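Local coordinates for hypothetical protein TM1010 (Thermotoga maritima, PDB 2F4P) that is of unknown function but carries a cupin domain, a compact beta-barrel fold built from two antiparallel sheets, at residues A[48-53]-A[118-123]; A[76-81]-A[111-116]. One frame throughout, in Å; residues are numbered along the deposited sequence. Where two conformers were deposited one is given.

Interaction 1 (A[48-53]-A[118-123])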
loop_
_atom_site.group_PDB
_atom_site.type_symbol
_atom_site.label_atom_id
_atom_site.label_comp_id
_atom_site.label_asym_id
_atom_site.label_seq_id
_atom_site.Cartn_x
_atom_site.Cartn_y
_atom_site.Cartn_z
ATOM N N THR A 48 -7.341 2.875 -8.736
ATOM C CA THR A 48 -6.900 2.117 -7.572
ATOM C C THR A 48 -7.403 2.830 -6.317
ATOM O O THR A 48 -7.344 4.050 -6.240
ATOM C CB THR A 48 -5.352 2.121 -7.520
ATOM O OG1 THR A 48 -4.824 1.707 -8.775
ATOM C CG2 THR A 48 -4.802 1.234 -6.429
ATOM N N GLN A 49 -7.905 2.085 -5.337
ATOM C CA GLN A 49 -8.178 2.663 -4.043
ATOM C C GLN A 49 -7.299 1.994 -3.015
ATOM O O GLN A 49 -6.886 0.855 -3.200
ATOM C CB GLN A 49 -9.638 2.506 -3.703
ATOM C CG GLN A 49 -10.498 3.420 -4.498
ATOM C CD GLN A 49 -11.943 3.270 -4.144
ATOM O OE1 GLN A 49 -12.431 2.154 -3.935
ATOM N NE2 GLN A 49 -12.650 4.391 -4.068
ATOM N N VAL A 50 -6.964 2.739 -1.962
ATOM C CA VAL A 50 -6.083 2.250 -0.896
ATOM C C VAL A 50 -6.716 2.622 0.460
ATOM O O VAL A 50 -7.247 3.727 0.651
ATOM C CB VAL A 50 -4.650 2.840 -1.004
ATOM C CG1 VAL A 50 -3.726 2.220 0.026
ATOM C CG2 VAL A 50 -4.076 2.647 -2.402
ATOM N N TYR A 51 -6.680 1.671 1.384
ATOM C CA TYR A 51 -7.263 1.879 2.702
ATOM C C TYR A 51 -6.439 1.165 3.746
ATOM O O TYR A 51 -5.618 0.313 3.433
ATOM C CB TYR A 51 -8.725 1.420 2.737
ATOM C CG TYR A 51 -8.959 0.281 1.801
ATOM C CD1 TYR A 51 -9.210 0.507 0.443
ATOM C CD2 TYR A 51 -8.881 -1.024 2.254
ATOM C CE1 TYR A 51 -9.369 -0.545 -0.432
ATOM C CE2 TYR A 51 -9.059 -2.085 1.386
ATOM C CZ TYR A 51 -9.301 -1.843 0.055
ATOM O OH TYR A 51 -9.462 -2.922 -0.763
ATOM N N ASP A 52 -6.649 1.578 4.983
ATOM C CA ASP A 52 -5.968 1.014 6.141
ATOM C C ASP A 52 -7.071 0.529 7.049
ATOM O O ASP A 52 -8.004 1.302 7.330
ATOM C CB ASP A 52 -5.160 2.104 6.839
ATOM C CG ASP A 52 -4.121 1.542 7.796
ATOM O OD1 ASP A 52 -3.554 0.460 7.531
ATOM O OD2 ASP A 52 -3.853 2.197 8.810
ATOM N N VAL A 53 -6.994 -0.734 7.479
ATOM C CA VAL A 53 -8.081 -1.401 8.218
ATOM C C VAL A 53 -7.565 -2.005 9.532
ATOM O O VAL A 53 -6.515 -2.663 9.542
ATOM C CB VAL A 53 -8.711 -2.563 7.409
ATOM C CG1 VAL A 53 -10.086 -3.006 8.022
ATOM C CG2 VAL A 53 -8.856 -2.198 5.944
ATOM N N ILE A 118 -2.970 -2.713 5.240
ATOM C CA ILE A 118 -3.274 -1.864 4.112
ATOM C C ILE A 118 -3.976 -2.733 3.079
ATOM O O ILE A 118 -3.626 -3.908 2.885
ATOM C CB ILE A 118 -1.983 -1.232 3.518
ATOM C CG1 ILE A 118 -1.345 -0.263 4.536
ATOM C CG2 ILE A 118 -2.283 -0.480 2.207
ATOM C CD1 ILE A 118 0.138 -0.066 4.360
ATOM N N GLY A 119 -5.023 -2.196 2.465
ATOM C CA GLY A 119 -5.678 -2.875 1.350
ATOM C C GLY A 119 -5.592 -2.023 0.107
ATOM O O GLY A 119 -5.722 -0.795 0.195
ATOM N N ILE A 120 -5.346 -2.665 -1.040
ATOM C CA ILE A 120 -5.300 -1.986 -2.323
ATOM C C ILE A 120 -6.353 -2.646 -3.214
ATOM O O ILE A 120 -6.244 -3.845 -3.500
ATOM C CB ILE A 120 -3.922 -2.113 -2.972
ATOM C CG1 ILE A 120 -2.837 -1.653 -2.006
ATOM C CG2 ILE A 120 -3.853 -1.306 -4.252
ATOM C CD1 ILE A 120 -1.436 -1.964 -2.430
ATOM N N SER A 121 -7.386 -1.898 -3.586
ATOM C CA SER A 121 -8.350 -2.366 -4.585
ATOM C C SER A 121 -7.816 -1.941 -5.968
ATOM O O SER A 121 -7.769 -0.759 -6.286
ATOM C CB SER A 121 -9.732 -1.770 -4.352
ATOM O OG SER A 121 -10.240 -2.127 -3.098
ATOM N N THR A 122 -7.442 -2.924 -6.771
ATOM C CA THR A 122 -6.854 -2.708 -8.071
ATOM C C THR A 122 -7.940 -2.706 -9.137
ATOM O O THR A 122 -9.011 -3.318 -8.959
ATOM C CB THR A 122 -5.810 -3.790 -8.356
ATOM O OG1 THR A 122 -6.392 -5.096 -8.158
ATOM C CG2 THR A 122 -4.647 -3.631 -7.390
ATOM N N GLN A 123 -7.660 -2.028 -10.237
ATOM C CA GLN A 123 -8.528 -2.018 -11.414
ATOM C C GLN A 123 -9.970 -1.729 -11.036
ATOM O O GLN A 123 -10.886 -2.460 -11.402
ATOM C CB GLN A 123 -8.408 -3.343 -12.159
ATOM C CG GLN A 123 -6.990 -3.606 -12.633
ATOM C CD GLN A 123 -6.775 -5.018 -13.151
ATOM O OE1 GLN A 123 -6.387 -5.181 -14.305
ATOM N NE2 GLN A 123 -6.973 -6.056 -12.275
HETATM O O HOH W 1 -5.087 -0.848 -9.967
#

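Interaction 2 (A[76-81]-A[111-116])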
loop_
_atom_site.group_PDB
_atom_site.type_symbol
_atom_site.label_atom_id
_atom_site.label_comp_id
_atom_site.label_asym_id
_atom_site.label_seq_id
_atom_site.Cartn_x
_atom_site.Cartn_y
_atom_site.Cartn_z
ATOM N N ARG A 76 0.456 -5.315 11.150
ATOM C CA ARG A 76 0.479 -5.621 12.562
ATOM C C ARG A 76 -0.474 -6.743 12.916
ATOM O O ARG A 76 -1.559 -6.859 12.344
ATOM C CB ARG A 76 0.120 -4.357 13.341
ATOM C CG ARG A 76 -0.144 -4.535 14.816
ATOM C CD ARG A 76 0.202 -3.257 15.526
ATOM N NE ARG A 76 -0.570 -2.996 16.729
ATOM C CZ ARG A 76 -1.753 -2.379 16.759
ATOM N NH1 ARG A 76 -2.351 -2.005 15.637
ATOM N NH2 ARG A 76 -2.358 -2.153 17.927
ATOM N N GLY A 77 -0.081 -7.558 13.891
ATOM C CA GLY A 77 -1.022 -8.502 14.500
ATOM C C GLY A 77 -1.092 -9.849 13.812
ATOM O O GLY A 77 -0.114 -10.296 13.226
ATOM N N LYS A 78 -2.258 -10.492 13.895
ATOM C CA LYS A 78 -2.477 -11.826 13.384
ATOM C C LYS A 78 -3.883 -11.912 12.818
ATOM O O LYS A 78 -4.853 -11.459 13.438
ATOM C CB LYS A 78 -2.307 -12.874 14.495
ATOM C CG LYS A 78 -2.472 -14.322 14.020
ATOM C CD LYS A 78 -2.227 -15.323 15.160
ATOM C CE LYS A 78 -2.533 -16.756 14.749
ATOM N NZ LYS A 78 -2.609 -17.653 15.947
ATOM N N GLY A 79 -3.986 -12.466 11.624
ATOM C CA GLY A 79 -5.275 -12.689 11.023
ATOM C C GLY A 79 -5.340 -13.892 10.137
ATOM O O GLY A 79 -4.453 -14.729 10.128
ATOM N N PHE A 80 -6.417 -13.938 9.373
ATOM C CA PHE A 80 -6.722 -15.034 8.477
ATOM C C PHE A 80 -7.265 -14.512 7.171
ATOM O O PHE A 80 -7.975 -13.497 7.144
ATOM C CB PHE A 80 -7.766 -15.963 9.097
ATOM C CG PHE A 80 -7.242 -16.730 10.234
ATOM C CD1 PHE A 80 -7.187 -16.154 11.502
ATOM C CD2 PHE A 80 -6.760 -18.007 10.063
ATOM C CE1 PHE A 80 -6.674 -16.879 12.582
ATOM C CE2 PHE A 80 -6.253 -18.720 11.124
ATOM C CZ PHE A 80 -6.212 -18.152 12.393
ATOM N N TYR A 81 -6.899 -15.225 6.105
ATOM C CA TYR A 81 -7.428 -15.045 4.770
ATOM C C TYR A 81 -7.932 -16.405 4.272
ATOM O O TYR A 81 -7.257 -17.400 4.409
ATOM C CB TYR A 81 -6.345 -14.514 3.833
ATOM C CG TYR A 81 -6.676 -14.555 2.353
ATOM C CD1 TYR A 81 -7.605 -13.684 1.792
ATOM C CD2 TYR A 81 -6.078 -15.496 1.511
ATOM C CE1 TYR A 81 -7.896 -13.710 0.450
ATOM C CE2 TYR A 81 -6.381 -15.532 0.151
ATOM C CZ TYR A 81 -7.289 -14.637 -0.376
ATOM O OH TYR A 81 -7.598 -14.655 -1.724
ATOM N N PRO A 111 -9.004 -14.898 16.533
ATOM C CA PRO A 111 -9.938 -14.810 17.656
ATOM C C PRO A 111 -9.396 -14.018 18.859
ATOM O O PRO A 111 -10.181 -13.498 19.666
ATOM C CB PRO A 111 -10.168 -16.275 18.057
ATOM C CG PRO A 111 -9.640 -17.105 16.971
ATOM C CD PRO A 111 -8.704 -16.290 16.147
ATOM N N ASP A 112 -8.072 -13.941 18.988
ATOM C CA ASP A 112 -7.459 -13.402 20.216
ATOM C C ASP A 112 -6.360 -12.393 19.962
ATOM O O ASP A 112 -5.528 -12.143 20.842
ATOM C CB ASP A 112 -6.922 -14.554 21.057
ATOM C CG ASP A 112 -5.897 -15.399 20.320
ATOM O OD1 ASP A 112 -5.512 -15.062 19.178
ATOM O OD2 ASP A 112 -5.500 -16.433 20.893
ATOM N N GLU A 113 -6.380 -11.806 18.765
ATOM C CA GLU A 113 -5.438 -10.778 18.382
ATOM C C GLU A 113 -6.003 -9.948 17.234
ATOM O O GLU A 113 -6.661 -10.471 16.343
ATOM C CB GLU A 113 -4.092 -11.413 17.986
ATOM C CG GLU A 113 -2.972 -10.441 17.817
ATOM C CD GLU A 113 -1.585 -11.101 17.720
ATOM O OE1 GLU A 113 -1.464 -12.334 17.914
ATOM O OE2 GLU A 113 -0.613 -10.368 17.431
ATOM N N GLU A 114 -5.703 -8.653 17.243
ATOM C CA GLU A 114 -6.151 -7.764 16.188
ATOM C C GLU A 114 -5.350 -8.012 14.898
ATOM O O GLU A 114 -4.244 -8.585 14.926
ATOM C CB GLU A 114 -6.009 -6.313 16.647
ATOM C CG GLU A 114 -4.610 -5.790 16.476
ATOM C CD GLU A 114 -4.357 -4.527 17.236
ATOM O OE1 GLU A 114 -5.314 -3.739 17.457
ATOM O OE2 GLU A 114 -3.182 -4.349 17.629
ATOM N N LEU A 115 -5.909 -7.587 13.778
ATOM C CA LEU A 115 -5.198 -7.552 12.490
ATOM C C LEU A 115 -5.289 -6.138 11.938
ATOM O O LEU A 115 -6.356 -5.528 11.958
ATOM C CB LEU A 115 -5.790 -8.532 11.483
ATOM C CG LEU A 115 -5.226 -8.468 10.053
ATOM C CD1 LEU A 115 -3.856 -9.102 9.977
ATOM C CD2 LEU A 115 -6.193 -9.118 9.084
ATOM N N VAL A 116 -4.148 -5.616 11.499
ATOM C CA VAL A 116 -4.085 -4.333 10.822
ATOM C C VAL A 116 -3.422 -4.552 9.490
ATOM O O VAL A 116 -2.353 -5.189 9.410
ATOM C CB VAL A 116 -3.262 -3.292 11.603
ATOM C CG1 VAL A 116 -3.331 -1.898 10.912
ATOM C CG2 VAL A 116 -3.734 -3.238 13.065
HETATM O O HOH W 2 -4.968 -0.739 16.522
HETATM O O HOH W 3 -4.714 -16.877 17.240
#

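Interaction 1 (A[48-53]-A[118-123])
Y51 and G119 face each other in an antiparallel strand pair of the cupin barrel, and they illustrate how an aromatic ring can lie across the neighbouring strand. Y51 is modelled in two conformers; in the one described here its ring lies directly over the G119 backbone, with Y51 CE2 3.5 Å from G119 CA and the carbonyl O of G119 above the ring centre. The unusual chi1 of 31° folds the ring back across the strand, and its hydroxyl ends beside S121, where Y51 OH and S121 OG share a hydrogen bond of 2.6 Å. S121 OG lies in the plane of the ring, at its edge, and chi1 of -61° turns it there, opposite its own carbonyl carbon. Q70 is a second partner of the hydroxyl in this conformer; the Y51 side chain comes within about 4 Å of a bound unknown ligand.

The sheet's other face carries V50, D52, I118 and I120. V50 CG1 meets I118 CG2 at 3.8 Å, the two side chains crossing at a slant, while I120 sends its own CG2 alongside T48 CG2, a tight methyl pair at 3.5 Å. I120 also packs on I120 of the second subunit, and T48 on its T122, so the T48 and I120 end of this face meets that subunit.

Backbone bonds join Q49 with S121 and Y51 with G119 in both directions, the straightest running from G119 N to Y51 O at 167°. Beyond them, T48 OG1, also bonded to F46, accepts from a water that in turn takes the N-H of Q123, 2.8 Å from its N.

Interaction 2 (A[76-81]-A[111-116])
Where R76 pairs with V116, the chain turns a corner and passes from one sheet of the cupin barrel to the other, a small example of backbone bonding carried around a bend. The backbone bonds come first: V116 N donates to R76 O at 3.0 Å, the return bond from R76 N to V116 O is weak, and past the corner K78 N reaches E114 O at 2.9 Å. Between them G77 lays its CA 3.3 Å from E114 O in a CA-H...O contact; its positive phi and the closeness of that carbonyl both suit a residue without CB.

Among the charged groups, the R76 chain runs extended over V116 toward E114. As modelled, and with too close an approach to trust in detail, the E114 carboxylate lies over one face of the guanidinium in a salt bridge. A water at the guanidinium edge accepts from R76 NH1 and donates to E114 OE1. A second water links K78 NZ, 2.6 Å away, to D112 OD1, and K78 NZ also forms a salt bridge with the terminal carboxylate of K147. The E113 side chain crosses that of K78 at about a right angle, with E113 OE1 3.6 Å from K78 CB.

Packing completes the contact: the L115 CD1 methyl lies against the G79 backbone, 3.7 Å from its N, and F80 CE1 touches P111 CD at 4.1 Å, beside helix 137-144. One charged, watered group thus sits at the corner, with R76 and E114, and a second near the C-terminus, where the K147 carboxylate, and D112 through water, would probably stabilise the K78 cation, while L115 and F80 are buried.

Strand 115-121 is common to both contacts: its start belongs to interaction 2 and its end to interaction 1, with centres about 18 Å apart. Along the chain, 48-53 comes first and 118-123 last, and both segments of interaction 2 fall between them. Interaction 1 lies within one sheet, between neighbouring strands 49-55 and 115-121, whereas interaction 2 joins the same strand to the corner that leads into strand 78-83 of the other sheet. The two meet where V53 O packs against V116 CG1 at 3.5 Å. A single strand therefore ties the dimer-facing part of the cupin domain to the end near helix 137-144.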